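Local coordinates for protein dTDP-glucose 4,6-dehydratase (Klebsiella pneumoniae, PDB 5U4Q) that binds NAD and probably uses it to epimerise or dehydrate a nucleotide sugar, as enzymes of the NAD-dependent epimerase/dehydratase family do, at residues V151-Y154 and A155-K159; V210-Y213 and G214-R218. One frame throughout, in Å; residues are numbered along the deposited sequence.

Contact 1: residues V151-Y154 and A155-K159; sequences VSLY and AATKK. With NAD (nicotinamide-adenine-dinucleotide), chain C.
Tyr154 and Lys158 form the YxxxK motif of the short-chain dehydrogenase/reductase family, on the first turns of helix 153-172, and hold the nicotinamide ribose of NAD. Tyr154 OH is hydrogen-bonded to O2D of NAD at 2.6 Å, an atom that lies at the edge of the ring and in its plane; either hydroxyl could donate. One turn on, Lys158 sends NZ to O3D of NAD at 3.0 Å, so the two side chains take neighbouring ribose hydroxyls. With chi1 at -67°, Lys158 CG stands beside the backbone N, anti to the carbonyl carbon, over one face of the Tyr154 ring and offset toward its rim. The bend at chi2 then directs the rest of the chain past Tyr154 CE1, with Lys158 CE 3.7 Å from it. Behind this pair the backbone is tied. Tyr154 O accepts from Lys158 N and also, at 2.8 Å, from Thr157 OG1, which is tilted from the carbonyl plane. Ser152 is the N-cap, its OG accepting from Ala155 N at 3.0 Å in a nearly straight bond. Lys158 NZ also donates to Ala127 O, which helps to position the ammonium group, while Thr157 OG1 accepts from Asn105 ND2 of helix 98-118. The two ribose bonds help to hold the sugar in place, and Tyr154 OH, 3.4 Å from C6N of NAD, is set beside the nicotinamide, consistent with the motif's part in hydride transfer in this family.

Contact 2: residues V210-Y213 and G214-R218; sequences VYNY and GKMKR
Tyr211 and Gly214 are joined by the first of two overlapping backbone hydrogen bonds that coil the chain as it leaves strand 208-211. Gly214 N donates to Tyr211 O at 3.0 Å, and Lys215 N donates to Asn212 O at 2.9 Å. Both are bonds between residues three apart. Since Asn212, Tyr213 and Gly214 all have positive phi, 73° at Gly214, the coil is a short left-handed turn of 3-10 type. A water adds a third link, donating to Tyr211 O and accepting from Met216 N at 3.2 Å, which gives Tyr211 O two partners. The remaining contacts are van der Waals. The selenium (SE) of Met216, present as selenomethionine, rests 3.8 Å from Asn212 CB and 3.9 Å from Asn212 ND2, the two side chains crossing at about a right angle. Val210 packs from the strand side: with CG1 anti to the backbone N (chi1 179°), that methyl reaches Gly214 CA at 3.6 Å. Around the turn, Val210 pairs with Asn289 and Met291 in the parallel partner strand 288-291, and Asn212 and Tyr213 touch Ile293 beyond it. Gly214 and Met216 make backbone hydrogen bonds to Met272 and Leu271, respectively, joining the turn to the start of helix 271-282.

Contact 1 lies in the cofactor-binding half of the chain and contact 2 toward the other side of the molecule; their centres are 24 Å apart and their nearest atoms about 11 Å. NAD binds directly to contact 1. The chain of contact 2 nonetheless runs back toward it: Arg218 NH1 is 7.1 Å from O7N of the nicotinamide amide, and this nitrogen is bonded to Thr183 OG1, next to Val184, whose N binds NAD. Arg218 thus lies on the nicotinamide side of the cofactor, where the substrate probably binds in this family. Contact 1 also meets the second subunit, where Lys159 bridges to its Asp148, whereas no other chain of the assembly reaches contact 2.

Contact 1: residues V151-Y154 and A155-K159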
ATOM      1  N   VAL A 151       0.246   5.741 -10.282  1.00 18.61           N
ATOM      2  CA  VAL A 151      -0.874   6.133 -11.134  1.00 19.74           C
ATOM      3  C   VAL A 151      -1.937   5.064 -11.316  1.00 19.76           C
ATOM      4  O   VAL A 151      -2.873   5.263 -12.071  1.00 21.18           O
ATOM      5  CB  VAL A 151      -0.386   6.699 -12.482  1.00 21.74           C
ATOM      6  CG1 VAL A 151       0.499   7.917 -12.227  1.00 24.47           C
ATOM      7  CG2 VAL A 151       0.309   5.653 -13.319  1.00 22.90           C
ATOM      8  N   SER A 152      -1.809   3.919 -10.632  1.00 17.86           N
ATOM      9  CA  SER A 152      -2.843   2.870 -10.694  1.00 16.79           C
ATOM     10  C   SER A 152      -2.977   2.227  -9.320  1.00 17.40           C
ATOM     11  O   SER A 152      -2.029   2.245  -8.531  1.00 17.65           O
ATOM     12  CB  SER A 152      -2.520   1.768 -11.705  1.00 19.19           C
ATOM     13  OG  SER A 152      -1.373   1.003 -11.326  1.00 18.64           O
ATOM     14  N   LEU A 153      -4.149   1.671  -9.043  1.00 17.38           N
ATOM     15  CA  LEU A 153      -4.339   0.966  -7.774  1.00 17.67           C
ATOM     16  C   LEU A 153      -3.390  -0.243  -7.693  1.00 18.50           C
ATOM     17  O   LEU A 153      -2.822  -0.514  -6.632  1.00 16.64           O
ATOM     18  CB  LEU A 153      -5.797   0.529  -7.607  1.00 18.30           C
ATOM     19  CG  LEU A 153      -6.159  -0.179  -6.292  1.00 17.95           C
ATOM     20  CD1 LEU A 153      -5.828   0.650  -5.085  1.00 19.73           C
ATOM     21  CD2 LEU A 153      -7.649  -0.505  -6.319  1.00 18.50           C
ATOM     22  N   TYR A 154      -3.207  -0.939  -8.810  1.00 17.29           N
ATOM     23  CA  TYR A 154      -2.263  -2.054  -8.893  1.00 17.84           C
ATOM     24  C   TYR A 154      -0.877  -1.605  -8.387  1.00 17.30           C
ATOM     25  O   TYR A 154      -0.301  -2.238  -7.489  1.00 17.12           O
ATOM     26  CB  TYR A 154      -2.186  -2.582 -10.320  1.00 18.96           C
ATOM     27  CG  TYR A 154      -1.098  -3.598 -10.569  1.00 21.94           C
ATOM     28  CD1 TYR A 154      -1.169  -4.876 -10.023  1.00 23.12           C
ATOM     29  CD2 TYR A 154      -0.025  -3.286 -11.367  1.00 23.34           C
ATOM     30  CE1 TYR A 154      -0.174  -5.817 -10.265  1.00 23.15           C
ATOM     31  CE2 TYR A 154       0.967  -4.212 -11.633  1.00 25.83           C
ATOM     32  CZ  TYR A 154       0.891  -5.476 -11.072  1.00 25.33           C
ATOM     33  OH  TYR A 154       1.896  -6.394 -11.346  1.00 26.92           O
ATOM     34  N   ALA A 155      -0.362  -0.491  -8.926  1.00 16.12           N
ATOM     35  CA  ALA A 155       0.943   0.040  -8.509  1.00 15.84           C
ATOM     36  C   ALA A 155       0.961   0.370  -7.003  1.00 15.44           C
ATOM     37  O   ALA A 155       1.916   0.065  -6.282  1.00 15.48           O
ATOM     38  CB  ALA A 155       1.299   1.291  -9.318  1.00 18.12           C
ATOM     39  N   ALA A 156      -0.070   1.059  -6.533  1.00 14.01           N
ATOM     40  CA  ALA A 156      -0.146   1.407  -5.119  1.00 14.43           C
ATOM     41  C   ALA A 156      -0.105   0.151  -4.248  1.00 14.59           C
ATOM     42  O   ALA A 156       0.527   0.169  -3.199  1.00 15.50           O
ATOM     43  CB  ALA A 156      -1.383   2.201  -4.818  1.00 14.70           C
ATOM     44  N   THR A 157      -0.786  -0.913  -4.670  1.00 15.30           N
ATOM     45  CA  THR A 157      -0.769  -2.142  -3.855  1.00 15.23           C
ATOM     46  C   THR A 157       0.614  -2.795  -3.842  1.00 14.70           C
ATOM     47  O   THR A 157       1.013  -3.363  -2.821  1.00 14.63           O
ATOM     48  CB  THR A 157      -1.863  -3.191  -4.227  1.00 14.92           C
ATOM     49  OG1 THR A 157      -1.621  -3.763  -5.499  1.00 16.77           O
ATOM     50  CG2 THR A 157      -3.280  -2.592  -4.132  1.00 16.83           C
ATOM     51  N   LYS A 158       1.329  -2.736  -4.960  1.00 13.79           N
ATOM     52  CA  LYS A 158       2.673  -3.299  -5.001  1.00 13.86           C
ATOM     53  C   LYS A 158       3.643  -2.525  -4.108  1.00 13.87           C
ATOM     54  O   LYS A 158       4.479  -3.126  -3.398  1.00 13.71           O
ATOM     55  CB  LYS A 158       3.173  -3.463  -6.441  1.00 14.41           C
ATOM     56  CG  LYS A 158       2.398  -4.507  -7.260  1.00 15.26           C
ATOM     57  CD  LYS A 158       2.403  -5.899  -6.610  1.00 15.61           C
ATOM     58  CE  LYS A 158       2.104  -7.005  -7.625  1.00 16.39           C
ATOM     59  NZ  LYS A 158       2.219  -8.390  -7.022  1.00 16.73           N
ATOM     60  N   LYS A 159       3.561  -1.190  -4.128  1.00 13.54           N
ATOM     61  CA  LYS A 159       4.379  -0.401  -3.220  1.00 12.95           C
ATOM     62  C   LYS A 159       3.960  -0.689  -1.780  1.00 13.78           C
ATOM     63  O   LYS A 159       4.813  -0.796  -0.901  1.00 14.17           O
ATOM     64  CB  LYS A 159       4.332   1.096  -3.543  1.00 14.99           C
ATOM     65  CG  LYS A 159       5.085   1.966  -2.574  1.00 15.74           C
ATOM     66  CD  LYS A 159       6.584   1.656  -2.349  1.00 18.05           C
ATOM     67  CE  LYS A 159       7.112   2.674  -1.315  1.00 21.08           C
ATOM     68  NZ  LYS A 159       8.500   2.476  -0.821  1.00 22.92           N
TER
HETATM   69  PA  NAD C 401      -0.806 -14.876 -13.825  1.00 17.91           P
HETATM   70  O1A NAD C 401      -0.546 -15.797 -14.953  1.00 16.08           O
HETATM   71  O2A NAD C 401      -2.134 -14.156 -13.704  1.00 17.99           O
HETATM   72  O5B NAD C 401      -0.498 -15.690 -12.461  1.00 17.16           O
HETATM   73  C5B NAD C 401      -0.937 -15.292 -11.169  1.00 16.57           C
HETATM   74  C4B NAD C 401      -1.704 -16.453 -10.557  1.00 16.61           C
HETATM   75  O4B NAD C 401      -2.164 -15.959  -9.286  1.00 16.29           O
HETATM   76  C3B NAD C 401      -2.921 -16.879 -11.368  1.00 16.36           C
HETATM   77  O3B NAD C 401      -2.879 -18.237 -11.832  1.00 17.59           O
HETATM   78  C2B NAD C 401      -4.079 -16.597 -10.410  1.00 16.36           C
HETATM   79  O2B NAD C 401      -5.132 -17.578 -10.488  1.00 17.62           O
HETATM   80  C1B NAD C 401      -3.428 -16.518  -9.031  1.00 16.37           C
HETATM   81  N9A NAD C 401      -4.173 -15.680  -8.076  1.00 16.30           N
HETATM   82  C8A NAD C 401      -4.619 -14.418  -8.273  1.00 16.67           C
HETATM   83  N7A NAD C 401      -5.278 -13.984  -7.197  1.00 18.80           N
HETATM   84  C5A NAD C 401      -5.242 -14.968  -6.284  1.00 15.92           C
HETATM   85  C6A NAD C 401      -5.797 -15.161  -4.929  1.00 16.15           C
HETATM   86  N6A NAD C 401      -6.489 -14.214  -4.311  1.00 19.08           N
HETATM   87  N1A NAD C 401      -5.549 -16.336  -4.350  1.00 16.71           N
HETATM   88  C2A NAD C 401      -4.863 -17.326  -4.938  1.00 16.58           C
HETATM   89  N3A NAD C 401      -4.352 -17.232  -6.183  1.00 16.60           N
HETATM   90  C4A NAD C 401      -4.527 -16.073  -6.873  1.00 16.64           C
HETATM   91  O3  NAD C 401       0.277 -13.683 -13.771  1.00 17.61           O
HETATM   92  PN  NAD C 401       1.885 -13.763 -13.804  1.00 17.13           P
HETATM   93  O1N NAD C 401       2.396 -15.136 -13.664  1.00 16.23           O
HETATM   94  O2N NAD C 401       2.271 -12.856 -14.972  1.00 20.10           O
HETATM   95  O5D NAD C 401       2.184 -12.930 -12.479  1.00 21.16           O
HETATM   96  C5D NAD C 401       2.947 -13.393 -11.368  1.00 18.28           C
HETATM   97  C4D NAD C 401       3.285 -12.166 -10.538  1.00 17.32           C
HETATM   98  O4D NAD C 401       4.243 -11.348 -11.247  1.00 18.57           O
HETATM   99  C3D NAD C 401       2.146 -11.225 -10.161  1.00 17.87           C
HETATM  100  O3D NAD C 401       2.361 -10.796  -8.814  1.00 18.04           O
HETATM  101  C2D NAD C 401       2.314 -10.029 -11.069  1.00 18.27           C
HETATM  102  O2D NAD C 401       1.841  -8.796 -10.488  1.00 22.06           O
HETATM  103  C1D NAD C 401       3.813  -9.992 -11.288  1.00 18.44           C
HETATM  104  N1N NAD C 401       4.182  -9.402 -12.589  1.00 19.57           N
HETATM  105  C2N NAD C 401       4.135 -10.094 -13.751  1.00 19.57           C
HETATM  106  C3N NAD C 401       4.496  -9.500 -14.973  1.00 20.79           C
HETATM  107  C7N NAD C 401       4.468 -10.217 -16.329  1.00 23.23           C
HETATM  108  O7N NAD C 401       4.963  -9.662 -17.322  1.00 24.20           O
HETATM  109  N7N NAD C 401       3.890 -11.415 -16.517  1.00 22.97           N
HETATM  110  C4N NAD C 401       4.872  -8.175 -14.980  1.00 19.67           C
HETATM  111  C5N NAD C 401       4.902  -7.473 -13.783  1.00 20.64           C
HETATM  112  C6N NAD C 401       4.533  -8.093 -12.594  1.00 19.86           C

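Contact 2: residues V210-Y213 and G214-R218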
ATOM      1  N   VAL A 210      -0.125   0.591 -32.109  1.00 33.87           N
ATOM      2  CA  VAL A 210       1.304   0.822 -32.221  1.00 31.42           C
ATOM      3  C   VAL A 210       1.609   2.285 -31.920  1.00 31.47           C
ATOM      4  O   VAL A 210       1.185   3.170 -32.660  1.00 31.22           O
ATOM      5  CB  VAL A 210       1.796   0.455 -33.649  1.00 31.11           C
ATOM      6  CG1 VAL A 210       3.298   0.716 -33.804  1.00 34.72           C
ATOM      7  CG2 VAL A 210       1.445  -0.994 -33.978  1.00 31.42           C
ATOM      8  N   TYR A 211       2.347   2.529 -30.837  1.00 31.27           N
ATOM      9  CA  TYR A 211       2.742   3.878 -30.409  1.00 35.30           C
ATOM     10  C   TYR A 211       4.143   4.263 -30.867  1.00 33.53           C
ATOM     11  O   TYR A 211       5.010   3.404 -31.021  1.00 32.87           O
ATOM     12  CB  TYR A 211       2.714   3.970 -28.876  1.00 35.98           C
ATOM     13  CG  TYR A 211       1.341   3.841 -28.283  1.00 41.62           C
ATOM     14  CD1 TYR A 211       0.804   2.589 -27.979  1.00 43.15           C
ATOM     15  CD2 TYR A 211       0.568   4.972 -28.027  1.00 42.32           C
ATOM     16  CE1 TYR A 211      -0.470   2.469 -27.437  1.00 44.63           C
ATOM     17  CE2 TYR A 211      -0.701   4.865 -27.488  1.00 45.64           C
ATOM     18  CZ  TYR A 211      -1.216   3.614 -27.191  1.00 45.52           C
ATOM     19  OH  TYR A 211      -2.476   3.514 -26.657  1.00 50.92           O
ATOM     20  N   ASN A 212       4.355   5.567 -31.069  1.00 34.58           N
ATOM     21  CA  ASN A 212       5.668   6.130 -31.413  1.00 32.49           C
ATOM     22  C   ASN A 212       6.393   5.379 -32.552  1.00 27.39           C
ATOM     23  O   ASN A 212       7.589   5.051 -32.445  1.00 26.39           O
ATOM     24  CB  ASN A 212       6.538   6.180 -30.136  1.00 37.71           C
ATOM     25  CG  ASN A 212       7.881   6.897 -30.333  1.00 44.47           C
ATOM     26  OD1 ASN A 212       8.031   7.780 -31.187  1.00 49.14           O
ATOM     27  ND2 ASN A 212       8.863   6.519 -29.519  1.00 43.97           N
ATOM     28  N   TYR A 213       5.659   5.125 -33.626  1.00 25.74           N
ATOM     29  CA  TYR A 213       6.206   4.479 -34.830  1.00 24.28           C
ATOM     30  C   TYR A 213       6.825   3.100 -34.526  1.00 24.80           C
ATOM     31  O   TYR A 213       7.749   2.668 -35.219  1.00 25.87           O
ATOM     32  CB  TYR A 213       7.239   5.396 -35.524  1.00 24.73           C
ATOM     33  CG  TYR A 213       6.673   6.556 -36.336  1.00 22.87           C
ATOM     34  CD1 TYR A 213       6.184   7.706 -35.712  1.00 23.43           C
ATOM     35  CD2 TYR A 213       6.642   6.507 -37.732  1.00 22.19           C
ATOM     36  CE1 TYR A 213       5.683   8.768 -36.451  1.00 24.08           C
ATOM     37  CE2 TYR A 213       6.145   7.566 -38.478  1.00 22.76           C
ATOM     38  CZ  TYR A 213       5.664   8.696 -37.833  1.00 23.65           C
ATOM     39  OH  TYR A 213       5.177   9.764 -38.548  1.00 24.06           O
ATOM     40  N   GLY A 214       6.307   2.425 -33.500  1.00 26.50           N
ATOM     41  CA  GLY A 214       6.826   1.100 -33.118  1.00 27.65           C
ATOM     42  C   GLY A 214       8.189   1.144 -32.450  1.00 30.10           C
ATOM     43  O   GLY A 214       8.783   0.093 -32.178  1.00 31.51           O
ATOM     44  N   LYS A 215       8.695   2.349 -32.173  1.00 31.84           N
ATOM     45  CA  LYS A 215      10.027   2.499 -31.571  1.00 34.25           C
ATOM     46  C   LYS A 215      10.027   2.571 -30.049  1.00 33.53           C
ATOM     47  O   LYS A 215      11.065   2.851 -29.456  1.00 32.31           O
ATOM     48  CB  LYS A 215      10.773   3.712 -32.164  1.00 40.56           C
ATOM     49  CG  LYS A 215      11.413   3.437 -33.521  1.00 45.38           C
ATOM     50  CD  LYS A 215      12.648   4.307 -33.735  1.00 48.54           C
ATOM     51  CE  LYS A 215      13.522   3.760 -34.846  1.00 52.17           C
ATOM     52  NZ  LYS A 215      14.717   4.618 -35.070  1.00 55.64           N
HETATM   53  N   MSE A 216       8.886   2.296 -29.423  1.00 34.49           N
HETATM   54  CA  MSE A 216       8.814   2.273 -27.957  1.00 41.01           C
HETATM   55  C   MSE A 216       9.687   1.148 -27.479  1.00 37.66           C
HETATM   56  O   MSE A 216       9.572   0.035 -27.978  1.00 32.49           O
HETATM   57  CB  MSE A 216       7.379   2.052 -27.478  1.00 43.86           C
HETATM   58  CG  MSE A 216       7.135   2.788 -26.176  1.00 52.09           C
HETATM   59 SE   MSE A 216       7.055   4.707 -26.625  1.00 57.04          SE
HETATM   60  CE  MSE A 216       8.632   5.323 -25.610  1.00 56.32           C
ATOM     61  N   LYS A 217      10.592   1.434 -26.544  1.00 34.73           N
ATOM     62  CA  LYS A 217      11.496   0.406 -26.019  1.00 37.50           C
ATOM     63  C   LYS A 217      10.857  -0.276 -24.821  1.00 38.78           C
ATOM     64  O   LYS A 217      10.982   0.194 -23.693  1.00 45.37           O
ATOM     65  CB  LYS A 217      12.871   0.980 -25.641  1.00 41.49           C
ATOM     66  CG  LYS A 217      13.729   1.383 -26.836  1.00 44.33           C
ATOM     67  CD  LYS A 217      15.145   1.755 -26.409  1.00 47.02           C
ATOM     68  CE  LYS A 217      15.962   2.342 -27.557  1.00 48.54           C
ATOM     69  NZ  LYS A 217      16.186   1.390 -28.681  1.00 46.47           N
ATOM     70  N   ARG A 218      10.150  -1.370 -25.077  1.00 34.64           N
ATOM     71  CA  ARG A 218       9.532  -2.127 -23.999  1.00 34.62           C
ATOM     72  C   ARG A 218      10.585  -3.052 -23.379  1.00 29.91           C
ATOM     73  O   ARG A 218      11.473  -3.565 -24.064  1.00 31.34           O
ATOM     74  CB  ARG A 218       8.329  -2.930 -24.501  1.00 40.26           C
ATOM     75  CG  ARG A 218       7.070  -2.110 -24.831  1.00 43.23           C
ATOM     76  CD  ARG A 218       6.317  -1.640 -23.585  1.00 43.79           C
ATOM     77  NE  ARG A 218       5.835  -2.739 -22.726  1.00 42.08           N
ATOM     78  CZ  ARG A 218       4.702  -3.434 -22.899  1.00 43.22           C
ATOM     79  NH1 ARG A 218       4.380  -4.416 -22.044  1.00 38.32           N
ATOM     80  NH2 ARG A 218       3.893  -3.186 -23.929  1.00 44.21           N
TER
HETATM   81  O   HOH W   1       5.910   1.205 -30.097  1.00 40.78           O